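Local coordinates for leucyl aminopeptidase (Trypanosoma brucei brucei, PDB 5NTD), which probably removes N-terminal residues, leucine among them, from peptides as a metal-dependent M17 aminopeptidase, at residues Thr279-Ile291 against Leu389-Leu402. Residues are numbered along the deposited sequence; the frame is centred on the assembly and turned at random.
Sequences TPVKKVSLVGKGI and LSFTPDVVIDMATL. With MN (manganese (II) ion), chain B; BES (2-(3-amino-2-hydroxy-4-phenyl-butyrylamino)-4-methyl-pentanoic acid), chain C.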
ATOM      1  N   THR G 279     -24.537 -37.066 -39.394  1.00 43.71           N
ATOM      2  CA  THR G 279     -24.323 -35.631 -39.641  1.00 44.69           C
ATOM      3  C   THR G 279     -24.478 -34.831 -38.347  1.00 42.20           C
ATOM      4  O   THR G 279     -25.535 -34.881 -37.707  1.00 39.58           O
ATOM      5  CB  THR G 279     -25.239 -35.010 -40.739  1.00 50.46           C
ATOM      6  OG1 THR G 279     -26.603 -35.342 -40.477  1.00 58.54           O
ATOM      7  CG2 THR G 279     -24.810 -35.563 -42.103  1.00 52.52           C
ATOM      8  N   PRO G 280     -23.430 -34.081 -37.955  1.00 37.80           N
ATOM      9  CA  PRO G 280     -23.529 -33.290 -36.732  1.00 35.02           C
ATOM     10  C   PRO G 280     -24.481 -32.143 -36.875  1.00 33.03           C
ATOM     11  O   PRO G 280     -24.563 -31.532 -37.934  1.00 32.67           O
ATOM     12  CB  PRO G 280     -22.104 -32.780 -36.521  1.00 36.09           C
ATOM     13  CG  PRO G 280     -21.260 -33.339 -37.627  1.00 37.86           C
ATOM     14  CD  PRO G 280     -22.149 -33.890 -38.663  1.00 38.13           C
ATOM     15  N   VAL G 281     -25.172 -31.817 -35.801  1.00 30.95           N
ATOM     16  CA  VAL G 281     -26.088 -30.646 -35.839  1.00 31.80           C
ATOM     17  C   VAL G 281     -25.299 -29.328 -35.933  1.00 33.05           C
ATOM     18  O   VAL G 281     -25.834 -28.302 -36.268  1.00 32.75           O
ATOM     19  CB  VAL G 281     -27.072 -30.577 -34.636  1.00 31.89           C
ATOM     20  CG1 VAL G 281     -27.926 -31.816 -34.554  1.00 31.41           C
ATOM     21  CG2 VAL G 281     -26.351 -30.369 -33.304  1.00 33.24           C
ATOM     22  N   LYS G 282     -24.029 -29.394 -35.542  1.00 35.52           N
ATOM     23  CA  LYS G 282     -23.133 -28.242 -35.447  1.00 36.83           C
ATOM     24  C   LYS G 282     -21.709 -28.695 -35.286  1.00 35.33           C
ATOM     25  O   LYS G 282     -21.421 -29.744 -34.727  1.00 33.31           O
ATOM     26  CB  LYS G 282     -23.489 -27.380 -34.204  1.00 40.05           C
ATOM     27  CG  LYS G 282     -23.293 -25.875 -34.343  1.00 42.97           C
ATOM     28  CD  LYS G 282     -24.237 -25.329 -35.395  1.00 44.24           C
ATOM     29  CE  LYS G 282     -25.117 -24.230 -34.872  1.00 46.60           C
ATOM     30  NZ  LYS G 282     -26.165 -23.960 -35.889  1.00 48.33           N
ATOM     31  N   LYS G 283     -20.809 -27.848 -35.728  1.00 36.64           N
ATOM     32  CA  LYS G 283     -19.370 -28.019 -35.420  1.00 37.42           C
ATOM     33  C   LYS G 283     -18.928 -26.948 -34.415  1.00 36.02           C
ATOM     34  O   LYS G 283     -18.998 -25.736 -34.689  1.00 33.13           O
ATOM     35  CB  LYS G 283     -18.519 -27.936 -36.678  1.00 41.51           C
ATOM     36  CG  LYS G 283     -18.975 -28.862 -37.786  1.00 44.20           C
ATOM     37  CD  LYS G 283     -17.918 -28.939 -38.884  1.00 49.60           C
ATOM     38  CE  LYS G 283     -18.498 -29.161 -40.277  1.00 53.84           C
ATOM     39  NZ  LYS G 283     -18.400 -27.882 -41.057  1.00 58.19           N
ATOM     40  N   VAL G 284     -18.471 -27.414 -33.260  1.00 33.73           N
ATOM     41  CA  VAL G 284     -18.128 -26.537 -32.157  1.00 32.69           C
ATOM     42  C   VAL G 284     -16.707 -26.807 -31.708  1.00 31.91           C
ATOM     43  O   VAL G 284     -16.340 -27.926 -31.428  1.00 34.55           O
ATOM     44  CB  VAL G 284     -19.076 -26.714 -30.959  1.00 32.98           C
ATOM     45  CG1 VAL G 284     -18.714 -25.752 -29.850  1.00 33.04           C
ATOM     46  CG2 VAL G 284     -20.510 -26.485 -31.366  1.00 33.35           C
ATOM     47  N   SER G 285     -15.934 -25.739 -31.604  1.00 32.03           N
ATOM     48  CA  SER G 285     -14.570 -25.775 -31.032  1.00 30.82           C
ATOM     49  C   SER G 285     -14.557 -25.161 -29.651  1.00 30.76           C
ATOM     50  O   SER G 285     -14.955 -24.007 -29.457  1.00 33.42           O
ATOM     51  CB  SER G 285     -13.573 -25.056 -31.899  1.00 30.57           C
ATOM     52  OG  SER G 285     -13.298 -25.792 -33.078  1.00 30.04           O
ATOM     53  N   LEU G 286     -14.112 -25.956 -28.701  1.00 29.60           N
ATOM     54  CA  LEU G 286     -13.970 -25.528 -27.326  1.00 30.15           C
ATOM     55  C   LEU G 286     -12.519 -25.182 -27.075  1.00 31.22           C
ATOM     56  O   LEU G 286     -11.622 -25.912 -27.489  1.00 32.04           O
ATOM     57  CB  LEU G 286     -14.384 -26.615 -26.335  1.00 30.37           C
ATOM     58  CG  LEU G 286     -15.778 -27.208 -26.546  1.00 31.30           C
ATOM     59  CD1 LEU G 286     -16.001 -28.394 -25.611  1.00 31.12           C
ATOM     60  CD2 LEU G 286     -16.867 -26.170 -26.305  1.00 31.62           C
ATOM     61  N   VAL G 287     -12.297 -24.095 -26.343  1.00 31.29           N
ATOM     62  CA  VAL G 287     -10.938 -23.683 -25.942  1.00 30.60           C
ATOM     63  C   VAL G 287     -10.942 -23.298 -24.453  1.00 28.69           C
ATOM     64  O   VAL G 287     -11.720 -22.494 -24.038  1.00 26.91           O
ATOM     65  CB  VAL G 287     -10.464 -22.491 -26.772  1.00 31.42           C
ATOM     66  CG1 VAL G 287      -9.018 -22.150 -26.437  1.00 32.87           C
ATOM     67  CG2 VAL G 287     -10.579 -22.810 -28.247  1.00 31.38           C
ATOM     68  N   GLY G 288     -10.065 -23.907 -23.687  1.00 28.10           N
ATOM     69  CA  GLY G 288     -10.038 -23.711 -22.246  1.00 28.18           C
ATOM     70  C   GLY G 288      -8.712 -23.203 -21.703  1.00 27.68           C
ATOM     71  O   GLY G 288      -7.655 -23.663 -22.100  1.00 27.22           O
ATOM     72  N   LYS G 289      -8.801 -22.222 -20.809  1.00 27.07           N
ATOM     73  CA  LYS G 289      -7.610 -21.672 -20.105  1.00 25.43           C
ATOM     74  C   LYS G 289      -7.207 -22.715 -19.079  1.00 24.80           C
ATOM     75  O   LYS G 289      -7.911 -22.950 -18.095  1.00 24.67           O
ATOM     76  CB  LYS G 289      -7.894 -20.310 -19.438  1.00 25.44           C
ATOM     77  CG  LYS G 289      -6.732 -19.749 -18.620  1.00 25.51           C
ATOM     78  CD  LYS G 289      -7.103 -18.490 -17.801  1.00 26.60           C
ATOM     79  CE  LYS G 289      -5.959 -18.018 -16.889  1.00 25.70           C
ATOM     80  NZ  LYS G 289      -6.240 -16.903 -15.940  1.00 28.18           N
ATOM     81  N   GLY G 290      -6.071 -23.333 -19.321  1.00 24.97           N
ATOM     82  CA  GLY G 290      -5.559 -24.376 -18.437  1.00 25.86           C
ATOM     83  C   GLY G 290      -4.324 -23.968 -17.676  1.00 27.30           C
ATOM     84  O   GLY G 290      -3.273 -24.605 -17.752  1.00 27.19           O
ATOM     85  N   ILE G 291      -4.437 -22.868 -16.959  1.00 27.85           N
ATOM     86  CA  ILE G 291      -3.293 -22.364 -16.168  1.00 29.21           C
ATOM     87  C   ILE G 291      -3.324 -23.116 -14.856  1.00 31.15           C
ATOM     88  O   ILE G 291      -4.086 -22.791 -13.945  1.00 32.03           O
ATOM     89  CB  ILE G 291      -3.309 -20.840 -15.978  1.00 29.29           C
ATOM     90  CG1 ILE G 291      -3.219 -20.151 -17.348  1.00 31.63           C
ATOM     91  CG2 ILE G 291      -2.165 -20.379 -15.087  1.00 29.88           C
ATOM     92  CD1 ILE G 291      -1.970 -20.456 -18.172  1.00 31.85           C
ATOM     93  N   LEU G 389      -7.255 -26.829 -37.638  1.00 32.61           N
ATOM     94  CA  LEU G 389      -7.955 -28.144 -37.531  1.00 33.27           C
ATOM     95  C   LEU G 389      -8.422 -28.611 -38.902  1.00 32.07           C
ATOM     96  O   LEU G 389      -8.390 -27.871 -39.873  1.00 31.46           O
ATOM     97  CB  LEU G 389      -9.148 -28.078 -36.550  1.00 32.35           C
ATOM     98  CG  LEU G 389      -8.796 -27.620 -35.148  1.00 31.92           C
ATOM     99  CD1 LEU G 389     -10.034 -27.660 -34.267  1.00 33.43           C
ATOM    100  CD2 LEU G 389      -7.689 -28.469 -34.529  1.00 32.93           C
ATOM    101  N   SER G 390      -8.847 -29.855 -38.955  1.00 34.13           N
ATOM    102  CA  SER G 390      -9.356 -30.454 -40.235  1.00 36.72           C
ATOM    103  C   SER G 390     -10.751 -29.953 -40.614  1.00 37.48           C
ATOM    104  O   SER G 390     -11.215 -30.221 -41.697  1.00 39.85           O
ATOM    105  CB  SER G 390      -9.402 -31.968 -40.155  1.00 36.77           C
ATOM    106  OG  SER G 390     -10.169 -32.348 -39.014  1.00 37.19           O
ATOM    107  N   PHE G 391     -11.409 -29.254 -39.711  1.00 37.36           N
ATOM    108  CA  PHE G 391     -12.665 -28.560 -40.024  1.00 35.37           C
ATOM    109  C   PHE G 391     -12.600 -27.136 -39.503  1.00 34.91           C
ATOM    110  O   PHE G 391     -11.740 -26.797 -38.690  1.00 34.78           O
ATOM    111  CB  PHE G 391     -13.845 -29.277 -39.393  1.00 35.93           C
ATOM    112  CG  PHE G 391     -13.859 -29.203 -37.880  1.00 35.34           C
ATOM    113  CD1 PHE G 391     -13.170 -30.126 -37.120  1.00 34.71           C
ATOM    114  CD2 PHE G 391     -14.619 -28.235 -37.234  1.00 36.30           C
ATOM    115  CE1 PHE G 391     -13.215 -30.086 -35.734  1.00 35.59           C
ATOM    116  CE2 PHE G 391     -14.678 -28.181 -35.846  1.00 35.89           C
ATOM    117  CZ  PHE G 391     -13.966 -29.102 -35.093  1.00 36.20           C
ATOM    118  N   THR G 392     -13.537 -26.322 -39.957  1.00 34.26           N
ATOM    119  CA  THR G 392     -13.704 -24.955 -39.447  1.00 33.52           C
ATOM    120  C   THR G 392     -14.973 -24.928 -38.616  1.00 31.84           C
ATOM    121  O   THR G 392     -16.021 -25.280 -39.109  1.00 28.84           O
ATOM    122  CB  THR G 392     -13.819 -23.923 -40.578  1.00 35.72           C
ATOM    123  OG1 THR G 392     -12.639 -23.991 -41.391  1.00 36.87           O
ATOM    124  CG2 THR G 392     -13.907 -22.484 -40.026  1.00 37.11           C
ATOM    125  N   PRO G 393     -14.892 -24.488 -37.338  1.00 30.54           N
ATOM    126  CA  PRO G 393     -16.068 -24.557 -36.501  1.00 28.97           C
ATOM    127  C   PRO G 393     -17.084 -23.504 -36.835  1.00 28.76           C
ATOM    128  O   PRO G 393     -16.756 -22.455 -37.359  1.00 28.82           O
ATOM    129  CB  PRO G 393     -15.510 -24.301 -35.107  1.00 31.11           C
ATOM    130  CG  PRO G 393     -14.314 -23.462 -35.333  1.00 30.83           C
ATOM    131  CD  PRO G 393     -13.717 -24.018 -36.582  1.00 30.81           C
ATOM    132  N   ASP G 394     -18.328 -23.826 -36.524  1.00 28.02           N
ATOM    133  CA  ASP G 394     -19.437 -22.890 -36.642  1.00 28.10           C
ATOM    134  C   ASP G 394     -19.452 -21.967 -35.443  1.00 28.47           C
ATOM    135  O   ASP G 394     -19.934 -20.841 -35.521  1.00 28.78           O
ATOM    136  CB  ASP G 394     -20.789 -23.621 -36.702  1.00 28.13           C
ATOM    137  CG  ASP G 394     -20.886 -24.579 -37.897  1.00 28.26           C
ATOM    138  OD1 ASP G 394     -20.552 -24.157 -39.030  1.00 27.78           O
ATOM    139  OD2 ASP G 394     -21.257 -25.758 -37.664  1.00 28.14           O
ATOM    140  N   VAL G 395     -19.023 -22.517 -34.327  1.00 27.59           N
ATOM    141  CA  VAL G 395     -19.078 -21.838 -33.045  1.00 27.38           C
ATOM    142  C   VAL G 395     -17.792 -22.118 -32.312  1.00 27.05           C
ATOM    143  O   VAL G 395     -17.349 -23.252 -32.238  1.00 26.12           O
ATOM    144  CB  VAL G 395     -20.240 -22.326 -32.161  1.00 28.04           C
ATOM    145  CG1 VAL G 395     -20.247 -21.594 -30.831  1.00 28.43           C
ATOM    146  CG2 VAL G 395     -21.571 -22.120 -32.858  1.00 27.52           C
ATOM    147  N   VAL G 396     -17.217 -21.065 -31.747  1.00 26.69           N
ATOM    148  CA  VAL G 396     -16.051 -21.188 -30.856  1.00 26.48           C
ATOM    149  C   VAL G 396     -16.476 -20.756 -29.461  1.00 27.47           C
ATOM    150  O   VAL G 396     -17.037 -19.678 -29.285  1.00 26.27           O
ATOM    151  CB  VAL G 396     -14.878 -20.328 -31.277  1.00 26.76           C
ATOM    152  CG1 VAL G 396     -13.756 -20.390 -30.245  1.00 27.78           C
ATOM    153  CG2 VAL G 396     -14.347 -20.782 -32.603  1.00 27.98           C
ATOM    154  N   ILE G 397     -16.226 -21.633 -28.492  1.00 27.31           N
ATOM    155  CA  ILE G 397     -16.507 -21.331 -27.097  1.00 26.73           C
ATOM    156  C   ILE G 397     -15.211 -21.401 -26.342  1.00 27.69           C
ATOM    157  O   ILE G 397     -14.560 -22.459 -26.296  1.00 28.01           O
ATOM    158  CB  ILE G 397     -17.483 -22.314 -26.443  1.00 27.04           C
ATOM    159  CG1 ILE G 397     -18.790 -22.380 -27.217  1.00 26.85           C
ATOM    160  CG2 ILE G 397     -17.768 -21.914 -24.993  1.00 26.58           C
ATOM    161  CD1 ILE G 397     -19.714 -23.482 -26.735  1.00 26.77           C
ATOM    162  N   ASP G 398     -14.808 -20.281 -25.772  1.00 27.18           N
ATOM    163  CA  ASP G 398     -13.650 -20.324 -24.870  1.00 27.75           C
ATOM    164  C   ASP G 398     -14.153 -20.109 -23.442  1.00 27.44           C
ATOM    165  O   ASP G 398     -15.077 -19.335 -23.211  1.00 27.43           O
ATOM    166  CB  ASP G 398     -12.547 -19.352 -25.282  1.00 28.58           C
ATOM    167  CG  ASP G 398     -12.812 -17.928 -24.835  1.00 28.60           C
ATOM    168  OD1 ASP G 398     -12.700 -17.677 -23.621  1.00 28.42           O
ATOM    169  OD2 ASP G 398     -13.192 -17.117 -25.698  1.00 27.95           O
ATOM    170  N   MET G 399     -13.561 -20.846 -22.530  1.00 26.39           N
ATOM    171  CA  MET G 399     -13.909 -20.775 -21.119  1.00 26.85           C
ATOM    172  C   MET G 399     -12.645 -20.558 -20.314  1.00 26.24           C
ATOM    173  O   MET G 399     -11.660 -21.242 -20.512  1.00 25.37           O
ATOM    174  CB  MET G 399     -14.614 -22.039 -20.620  1.00 27.58           C
ATOM    175  CG  MET G 399     -15.874 -22.377 -21.416  1.00 28.87           C
ATOM    176  SD  MET G 399     -16.754 -23.801 -20.778  1.00 29.93           S
ATOM    177  CE  MET G 399     -18.073 -23.029 -19.896  1.00 30.45           C
ATOM    178  N   ALA G 400     -12.707 -19.598 -19.400  1.00 25.32           N
ATOM    179  CA  ALA G 400     -11.499 -19.143 -18.685  1.00 25.16           C
ATOM    180  C   ALA G 400     -11.804 -18.443 -17.397  1.00 23.78           C
ATOM    181  O   ALA G 400     -12.732 -17.661 -17.297  1.00 22.55           O
ATOM    182  CB  ALA G 400     -10.708 -18.233 -19.580  1.00 25.04           C
ATOM    183  N   THR G 401     -10.991 -18.744 -16.413  1.00 24.06           N
ATOM    184  CA  THR G 401     -10.989 -18.002 -15.127  1.00 24.65           C
ATOM    185  C   THR G 401     -10.176 -16.717 -15.310  1.00 23.86           C
ATOM    186  O   THR G 401      -9.041 -16.606 -14.873  1.00 26.35           O
ATOM    187  CB  THR G 401     -10.401 -18.851 -14.003  1.00 24.65           C
ATOM    188  OG1 THR G 401      -9.171 -19.439 -14.458  1.00 24.18           O
ATOM    189  CG2 THR G 401     -11.362 -19.950 -13.642  1.00 24.58           C
ATOM    190  N   LEU G 402     -10.737 -15.789 -16.035  1.00 23.36           N
ATOM    191  CA  LEU G 402      -9.914 -14.809 -16.727  1.00 24.44           C
ATOM    192  C   LEU G 402      -9.646 -13.485 -15.975  1.00 24.83           C
ATOM    193  O   LEU G 402      -8.542 -12.976 -16.069  1.00 25.75           O
ATOM    194  CB  LEU G 402     -10.443 -14.512 -18.143  1.00 24.43           C
ATOM    195  CG  LEU G 402      -9.422 -13.887 -19.103  1.00 25.37           C
ATOM    196  CD1 LEU G 402      -8.184 -14.761 -19.274  1.00 25.70           C
ATOM    197  CD2 LEU G 402     -10.058 -13.623 -20.445  1.00 25.66           C
TER
HETATM  198 MN    MN B 603      -4.759 -16.442 -14.585  1.00 30.12          MN
HETATM  199  N2  BES C 604      -6.271 -15.960 -13.330  1.00 35.92           N
HETATM  200  C1  BES C 604      -6.407 -14.532 -13.052  1.00 39.43           C
HETATM  201  C6  BES C 604      -7.878 -14.074 -12.890  1.00 39.14           C
HETATM  202  C7  BES C 604      -8.532 -14.285 -11.553  1.00 39.03           C
HETATM  203  C8  BES C 604      -9.117 -15.502 -11.231  1.00 40.10           C
HETATM  204  C12 BES C 604      -8.615 -13.248 -10.633  1.00 40.82           C
HETATM  205  C9  BES C 604      -9.733 -15.693  -9.997  1.00 39.64           C
HETATM  206  C11 BES C 604      -9.231 -13.438  -9.387  1.00 39.97           C
HETATM  207  C10 BES C 604      -9.785 -14.662  -9.062  1.00 39.53           C
HETATM  208  C2  BES C 604      -5.700 -13.795 -14.210  1.00 41.88           C
HETATM  209  O2  BES C 604      -4.597 -14.542 -14.810  1.00 40.28           O
HETATM  210  C3  BES C 604      -5.126 -12.523 -13.661  1.00 44.86           C
HETATM  211  O3  BES C 604      -3.967 -12.647 -13.198  1.00 44.29           O
HETATM  212  N1  BES C 604      -5.928 -11.456 -13.803  1.00 43.62           N
HETATM  213  C4  BES C 604      -5.627 -10.122 -13.375  1.00 48.69           C
HETATM  214  C13 BES C 604      -4.965  -9.308 -14.481  1.00 48.50           C
HETATM  215  C14 BES C 604      -4.275  -8.028 -14.009  1.00 49.29           C
HETATM  216  C15 BES C 604      -3.386  -8.130 -12.776  1.00 48.09           C
HETATM  217  C16 BES C 604      -3.398  -7.496 -15.115  1.00 51.66           C
HETATM  218  C5  BES C 604      -6.868  -9.395 -12.983  1.00 49.18           C
HETATM  219  O1  BES C 604      -6.813  -8.678 -11.984  1.00 54.68           O
HETATM  220  O4  BES C 604      -7.895  -9.515 -13.657  1.00 49.61           O
HETATM  221  O   HOH W   1     -15.311 -27.539 -42.372  1.00 47.16           O
HETATM  222  O   HOH W   2      -9.430 -21.286 -16.458  1.00 32.25           O
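With CG anti to the backbone N (chi1 176°) and every later torsion extended, K289 runs straight past A400 and T401 to the metal; at the other end of the pairing, D394 has CG anti to its carbonyl carbon (chi1 -60°), which turns OD2 back to K283. Lysine has the length this path needs: its CB packs against A400 CB at 3.5 Å, where a small methyl lets the chain by, and its NZ binds manganese at 2.1 Å. D294, D312 and E373 share that ion with bestatin, whose N2 and O2 complete the grip, while D312 also holds T401 OG1.

D394 OD2 takes the K283 N-H at 2.9 Å on its anti side, tilted 27° out of the carboxylate plane, and K283 O accepts from both D394 N and V395 N. From there a parallel ladder alternates, S285 N to V395 O, I397 N to S285 O, and on to K289 N bonding M399 O at 3.0 Å. Branched and apolar residues suit the face of V284, L286, V395 and I397, which helix 511-519 covers: L286 CD2 lies beside I397 CB at 3.9 Å, both chains pointing the same way. On the opposite face the small S285 leaves room for P393, its OG 3.4 Å from P393 CB and hydrogen-bonded to S336 OG.

K289, near the C-terminal end of strand 283-291, gives the metal ligand, while T401 and L402, just after strand 395-400, line the bestatin pocket, an arrangement characteristic of the catalytic alpha/beta domain of M17 aminopeptidases.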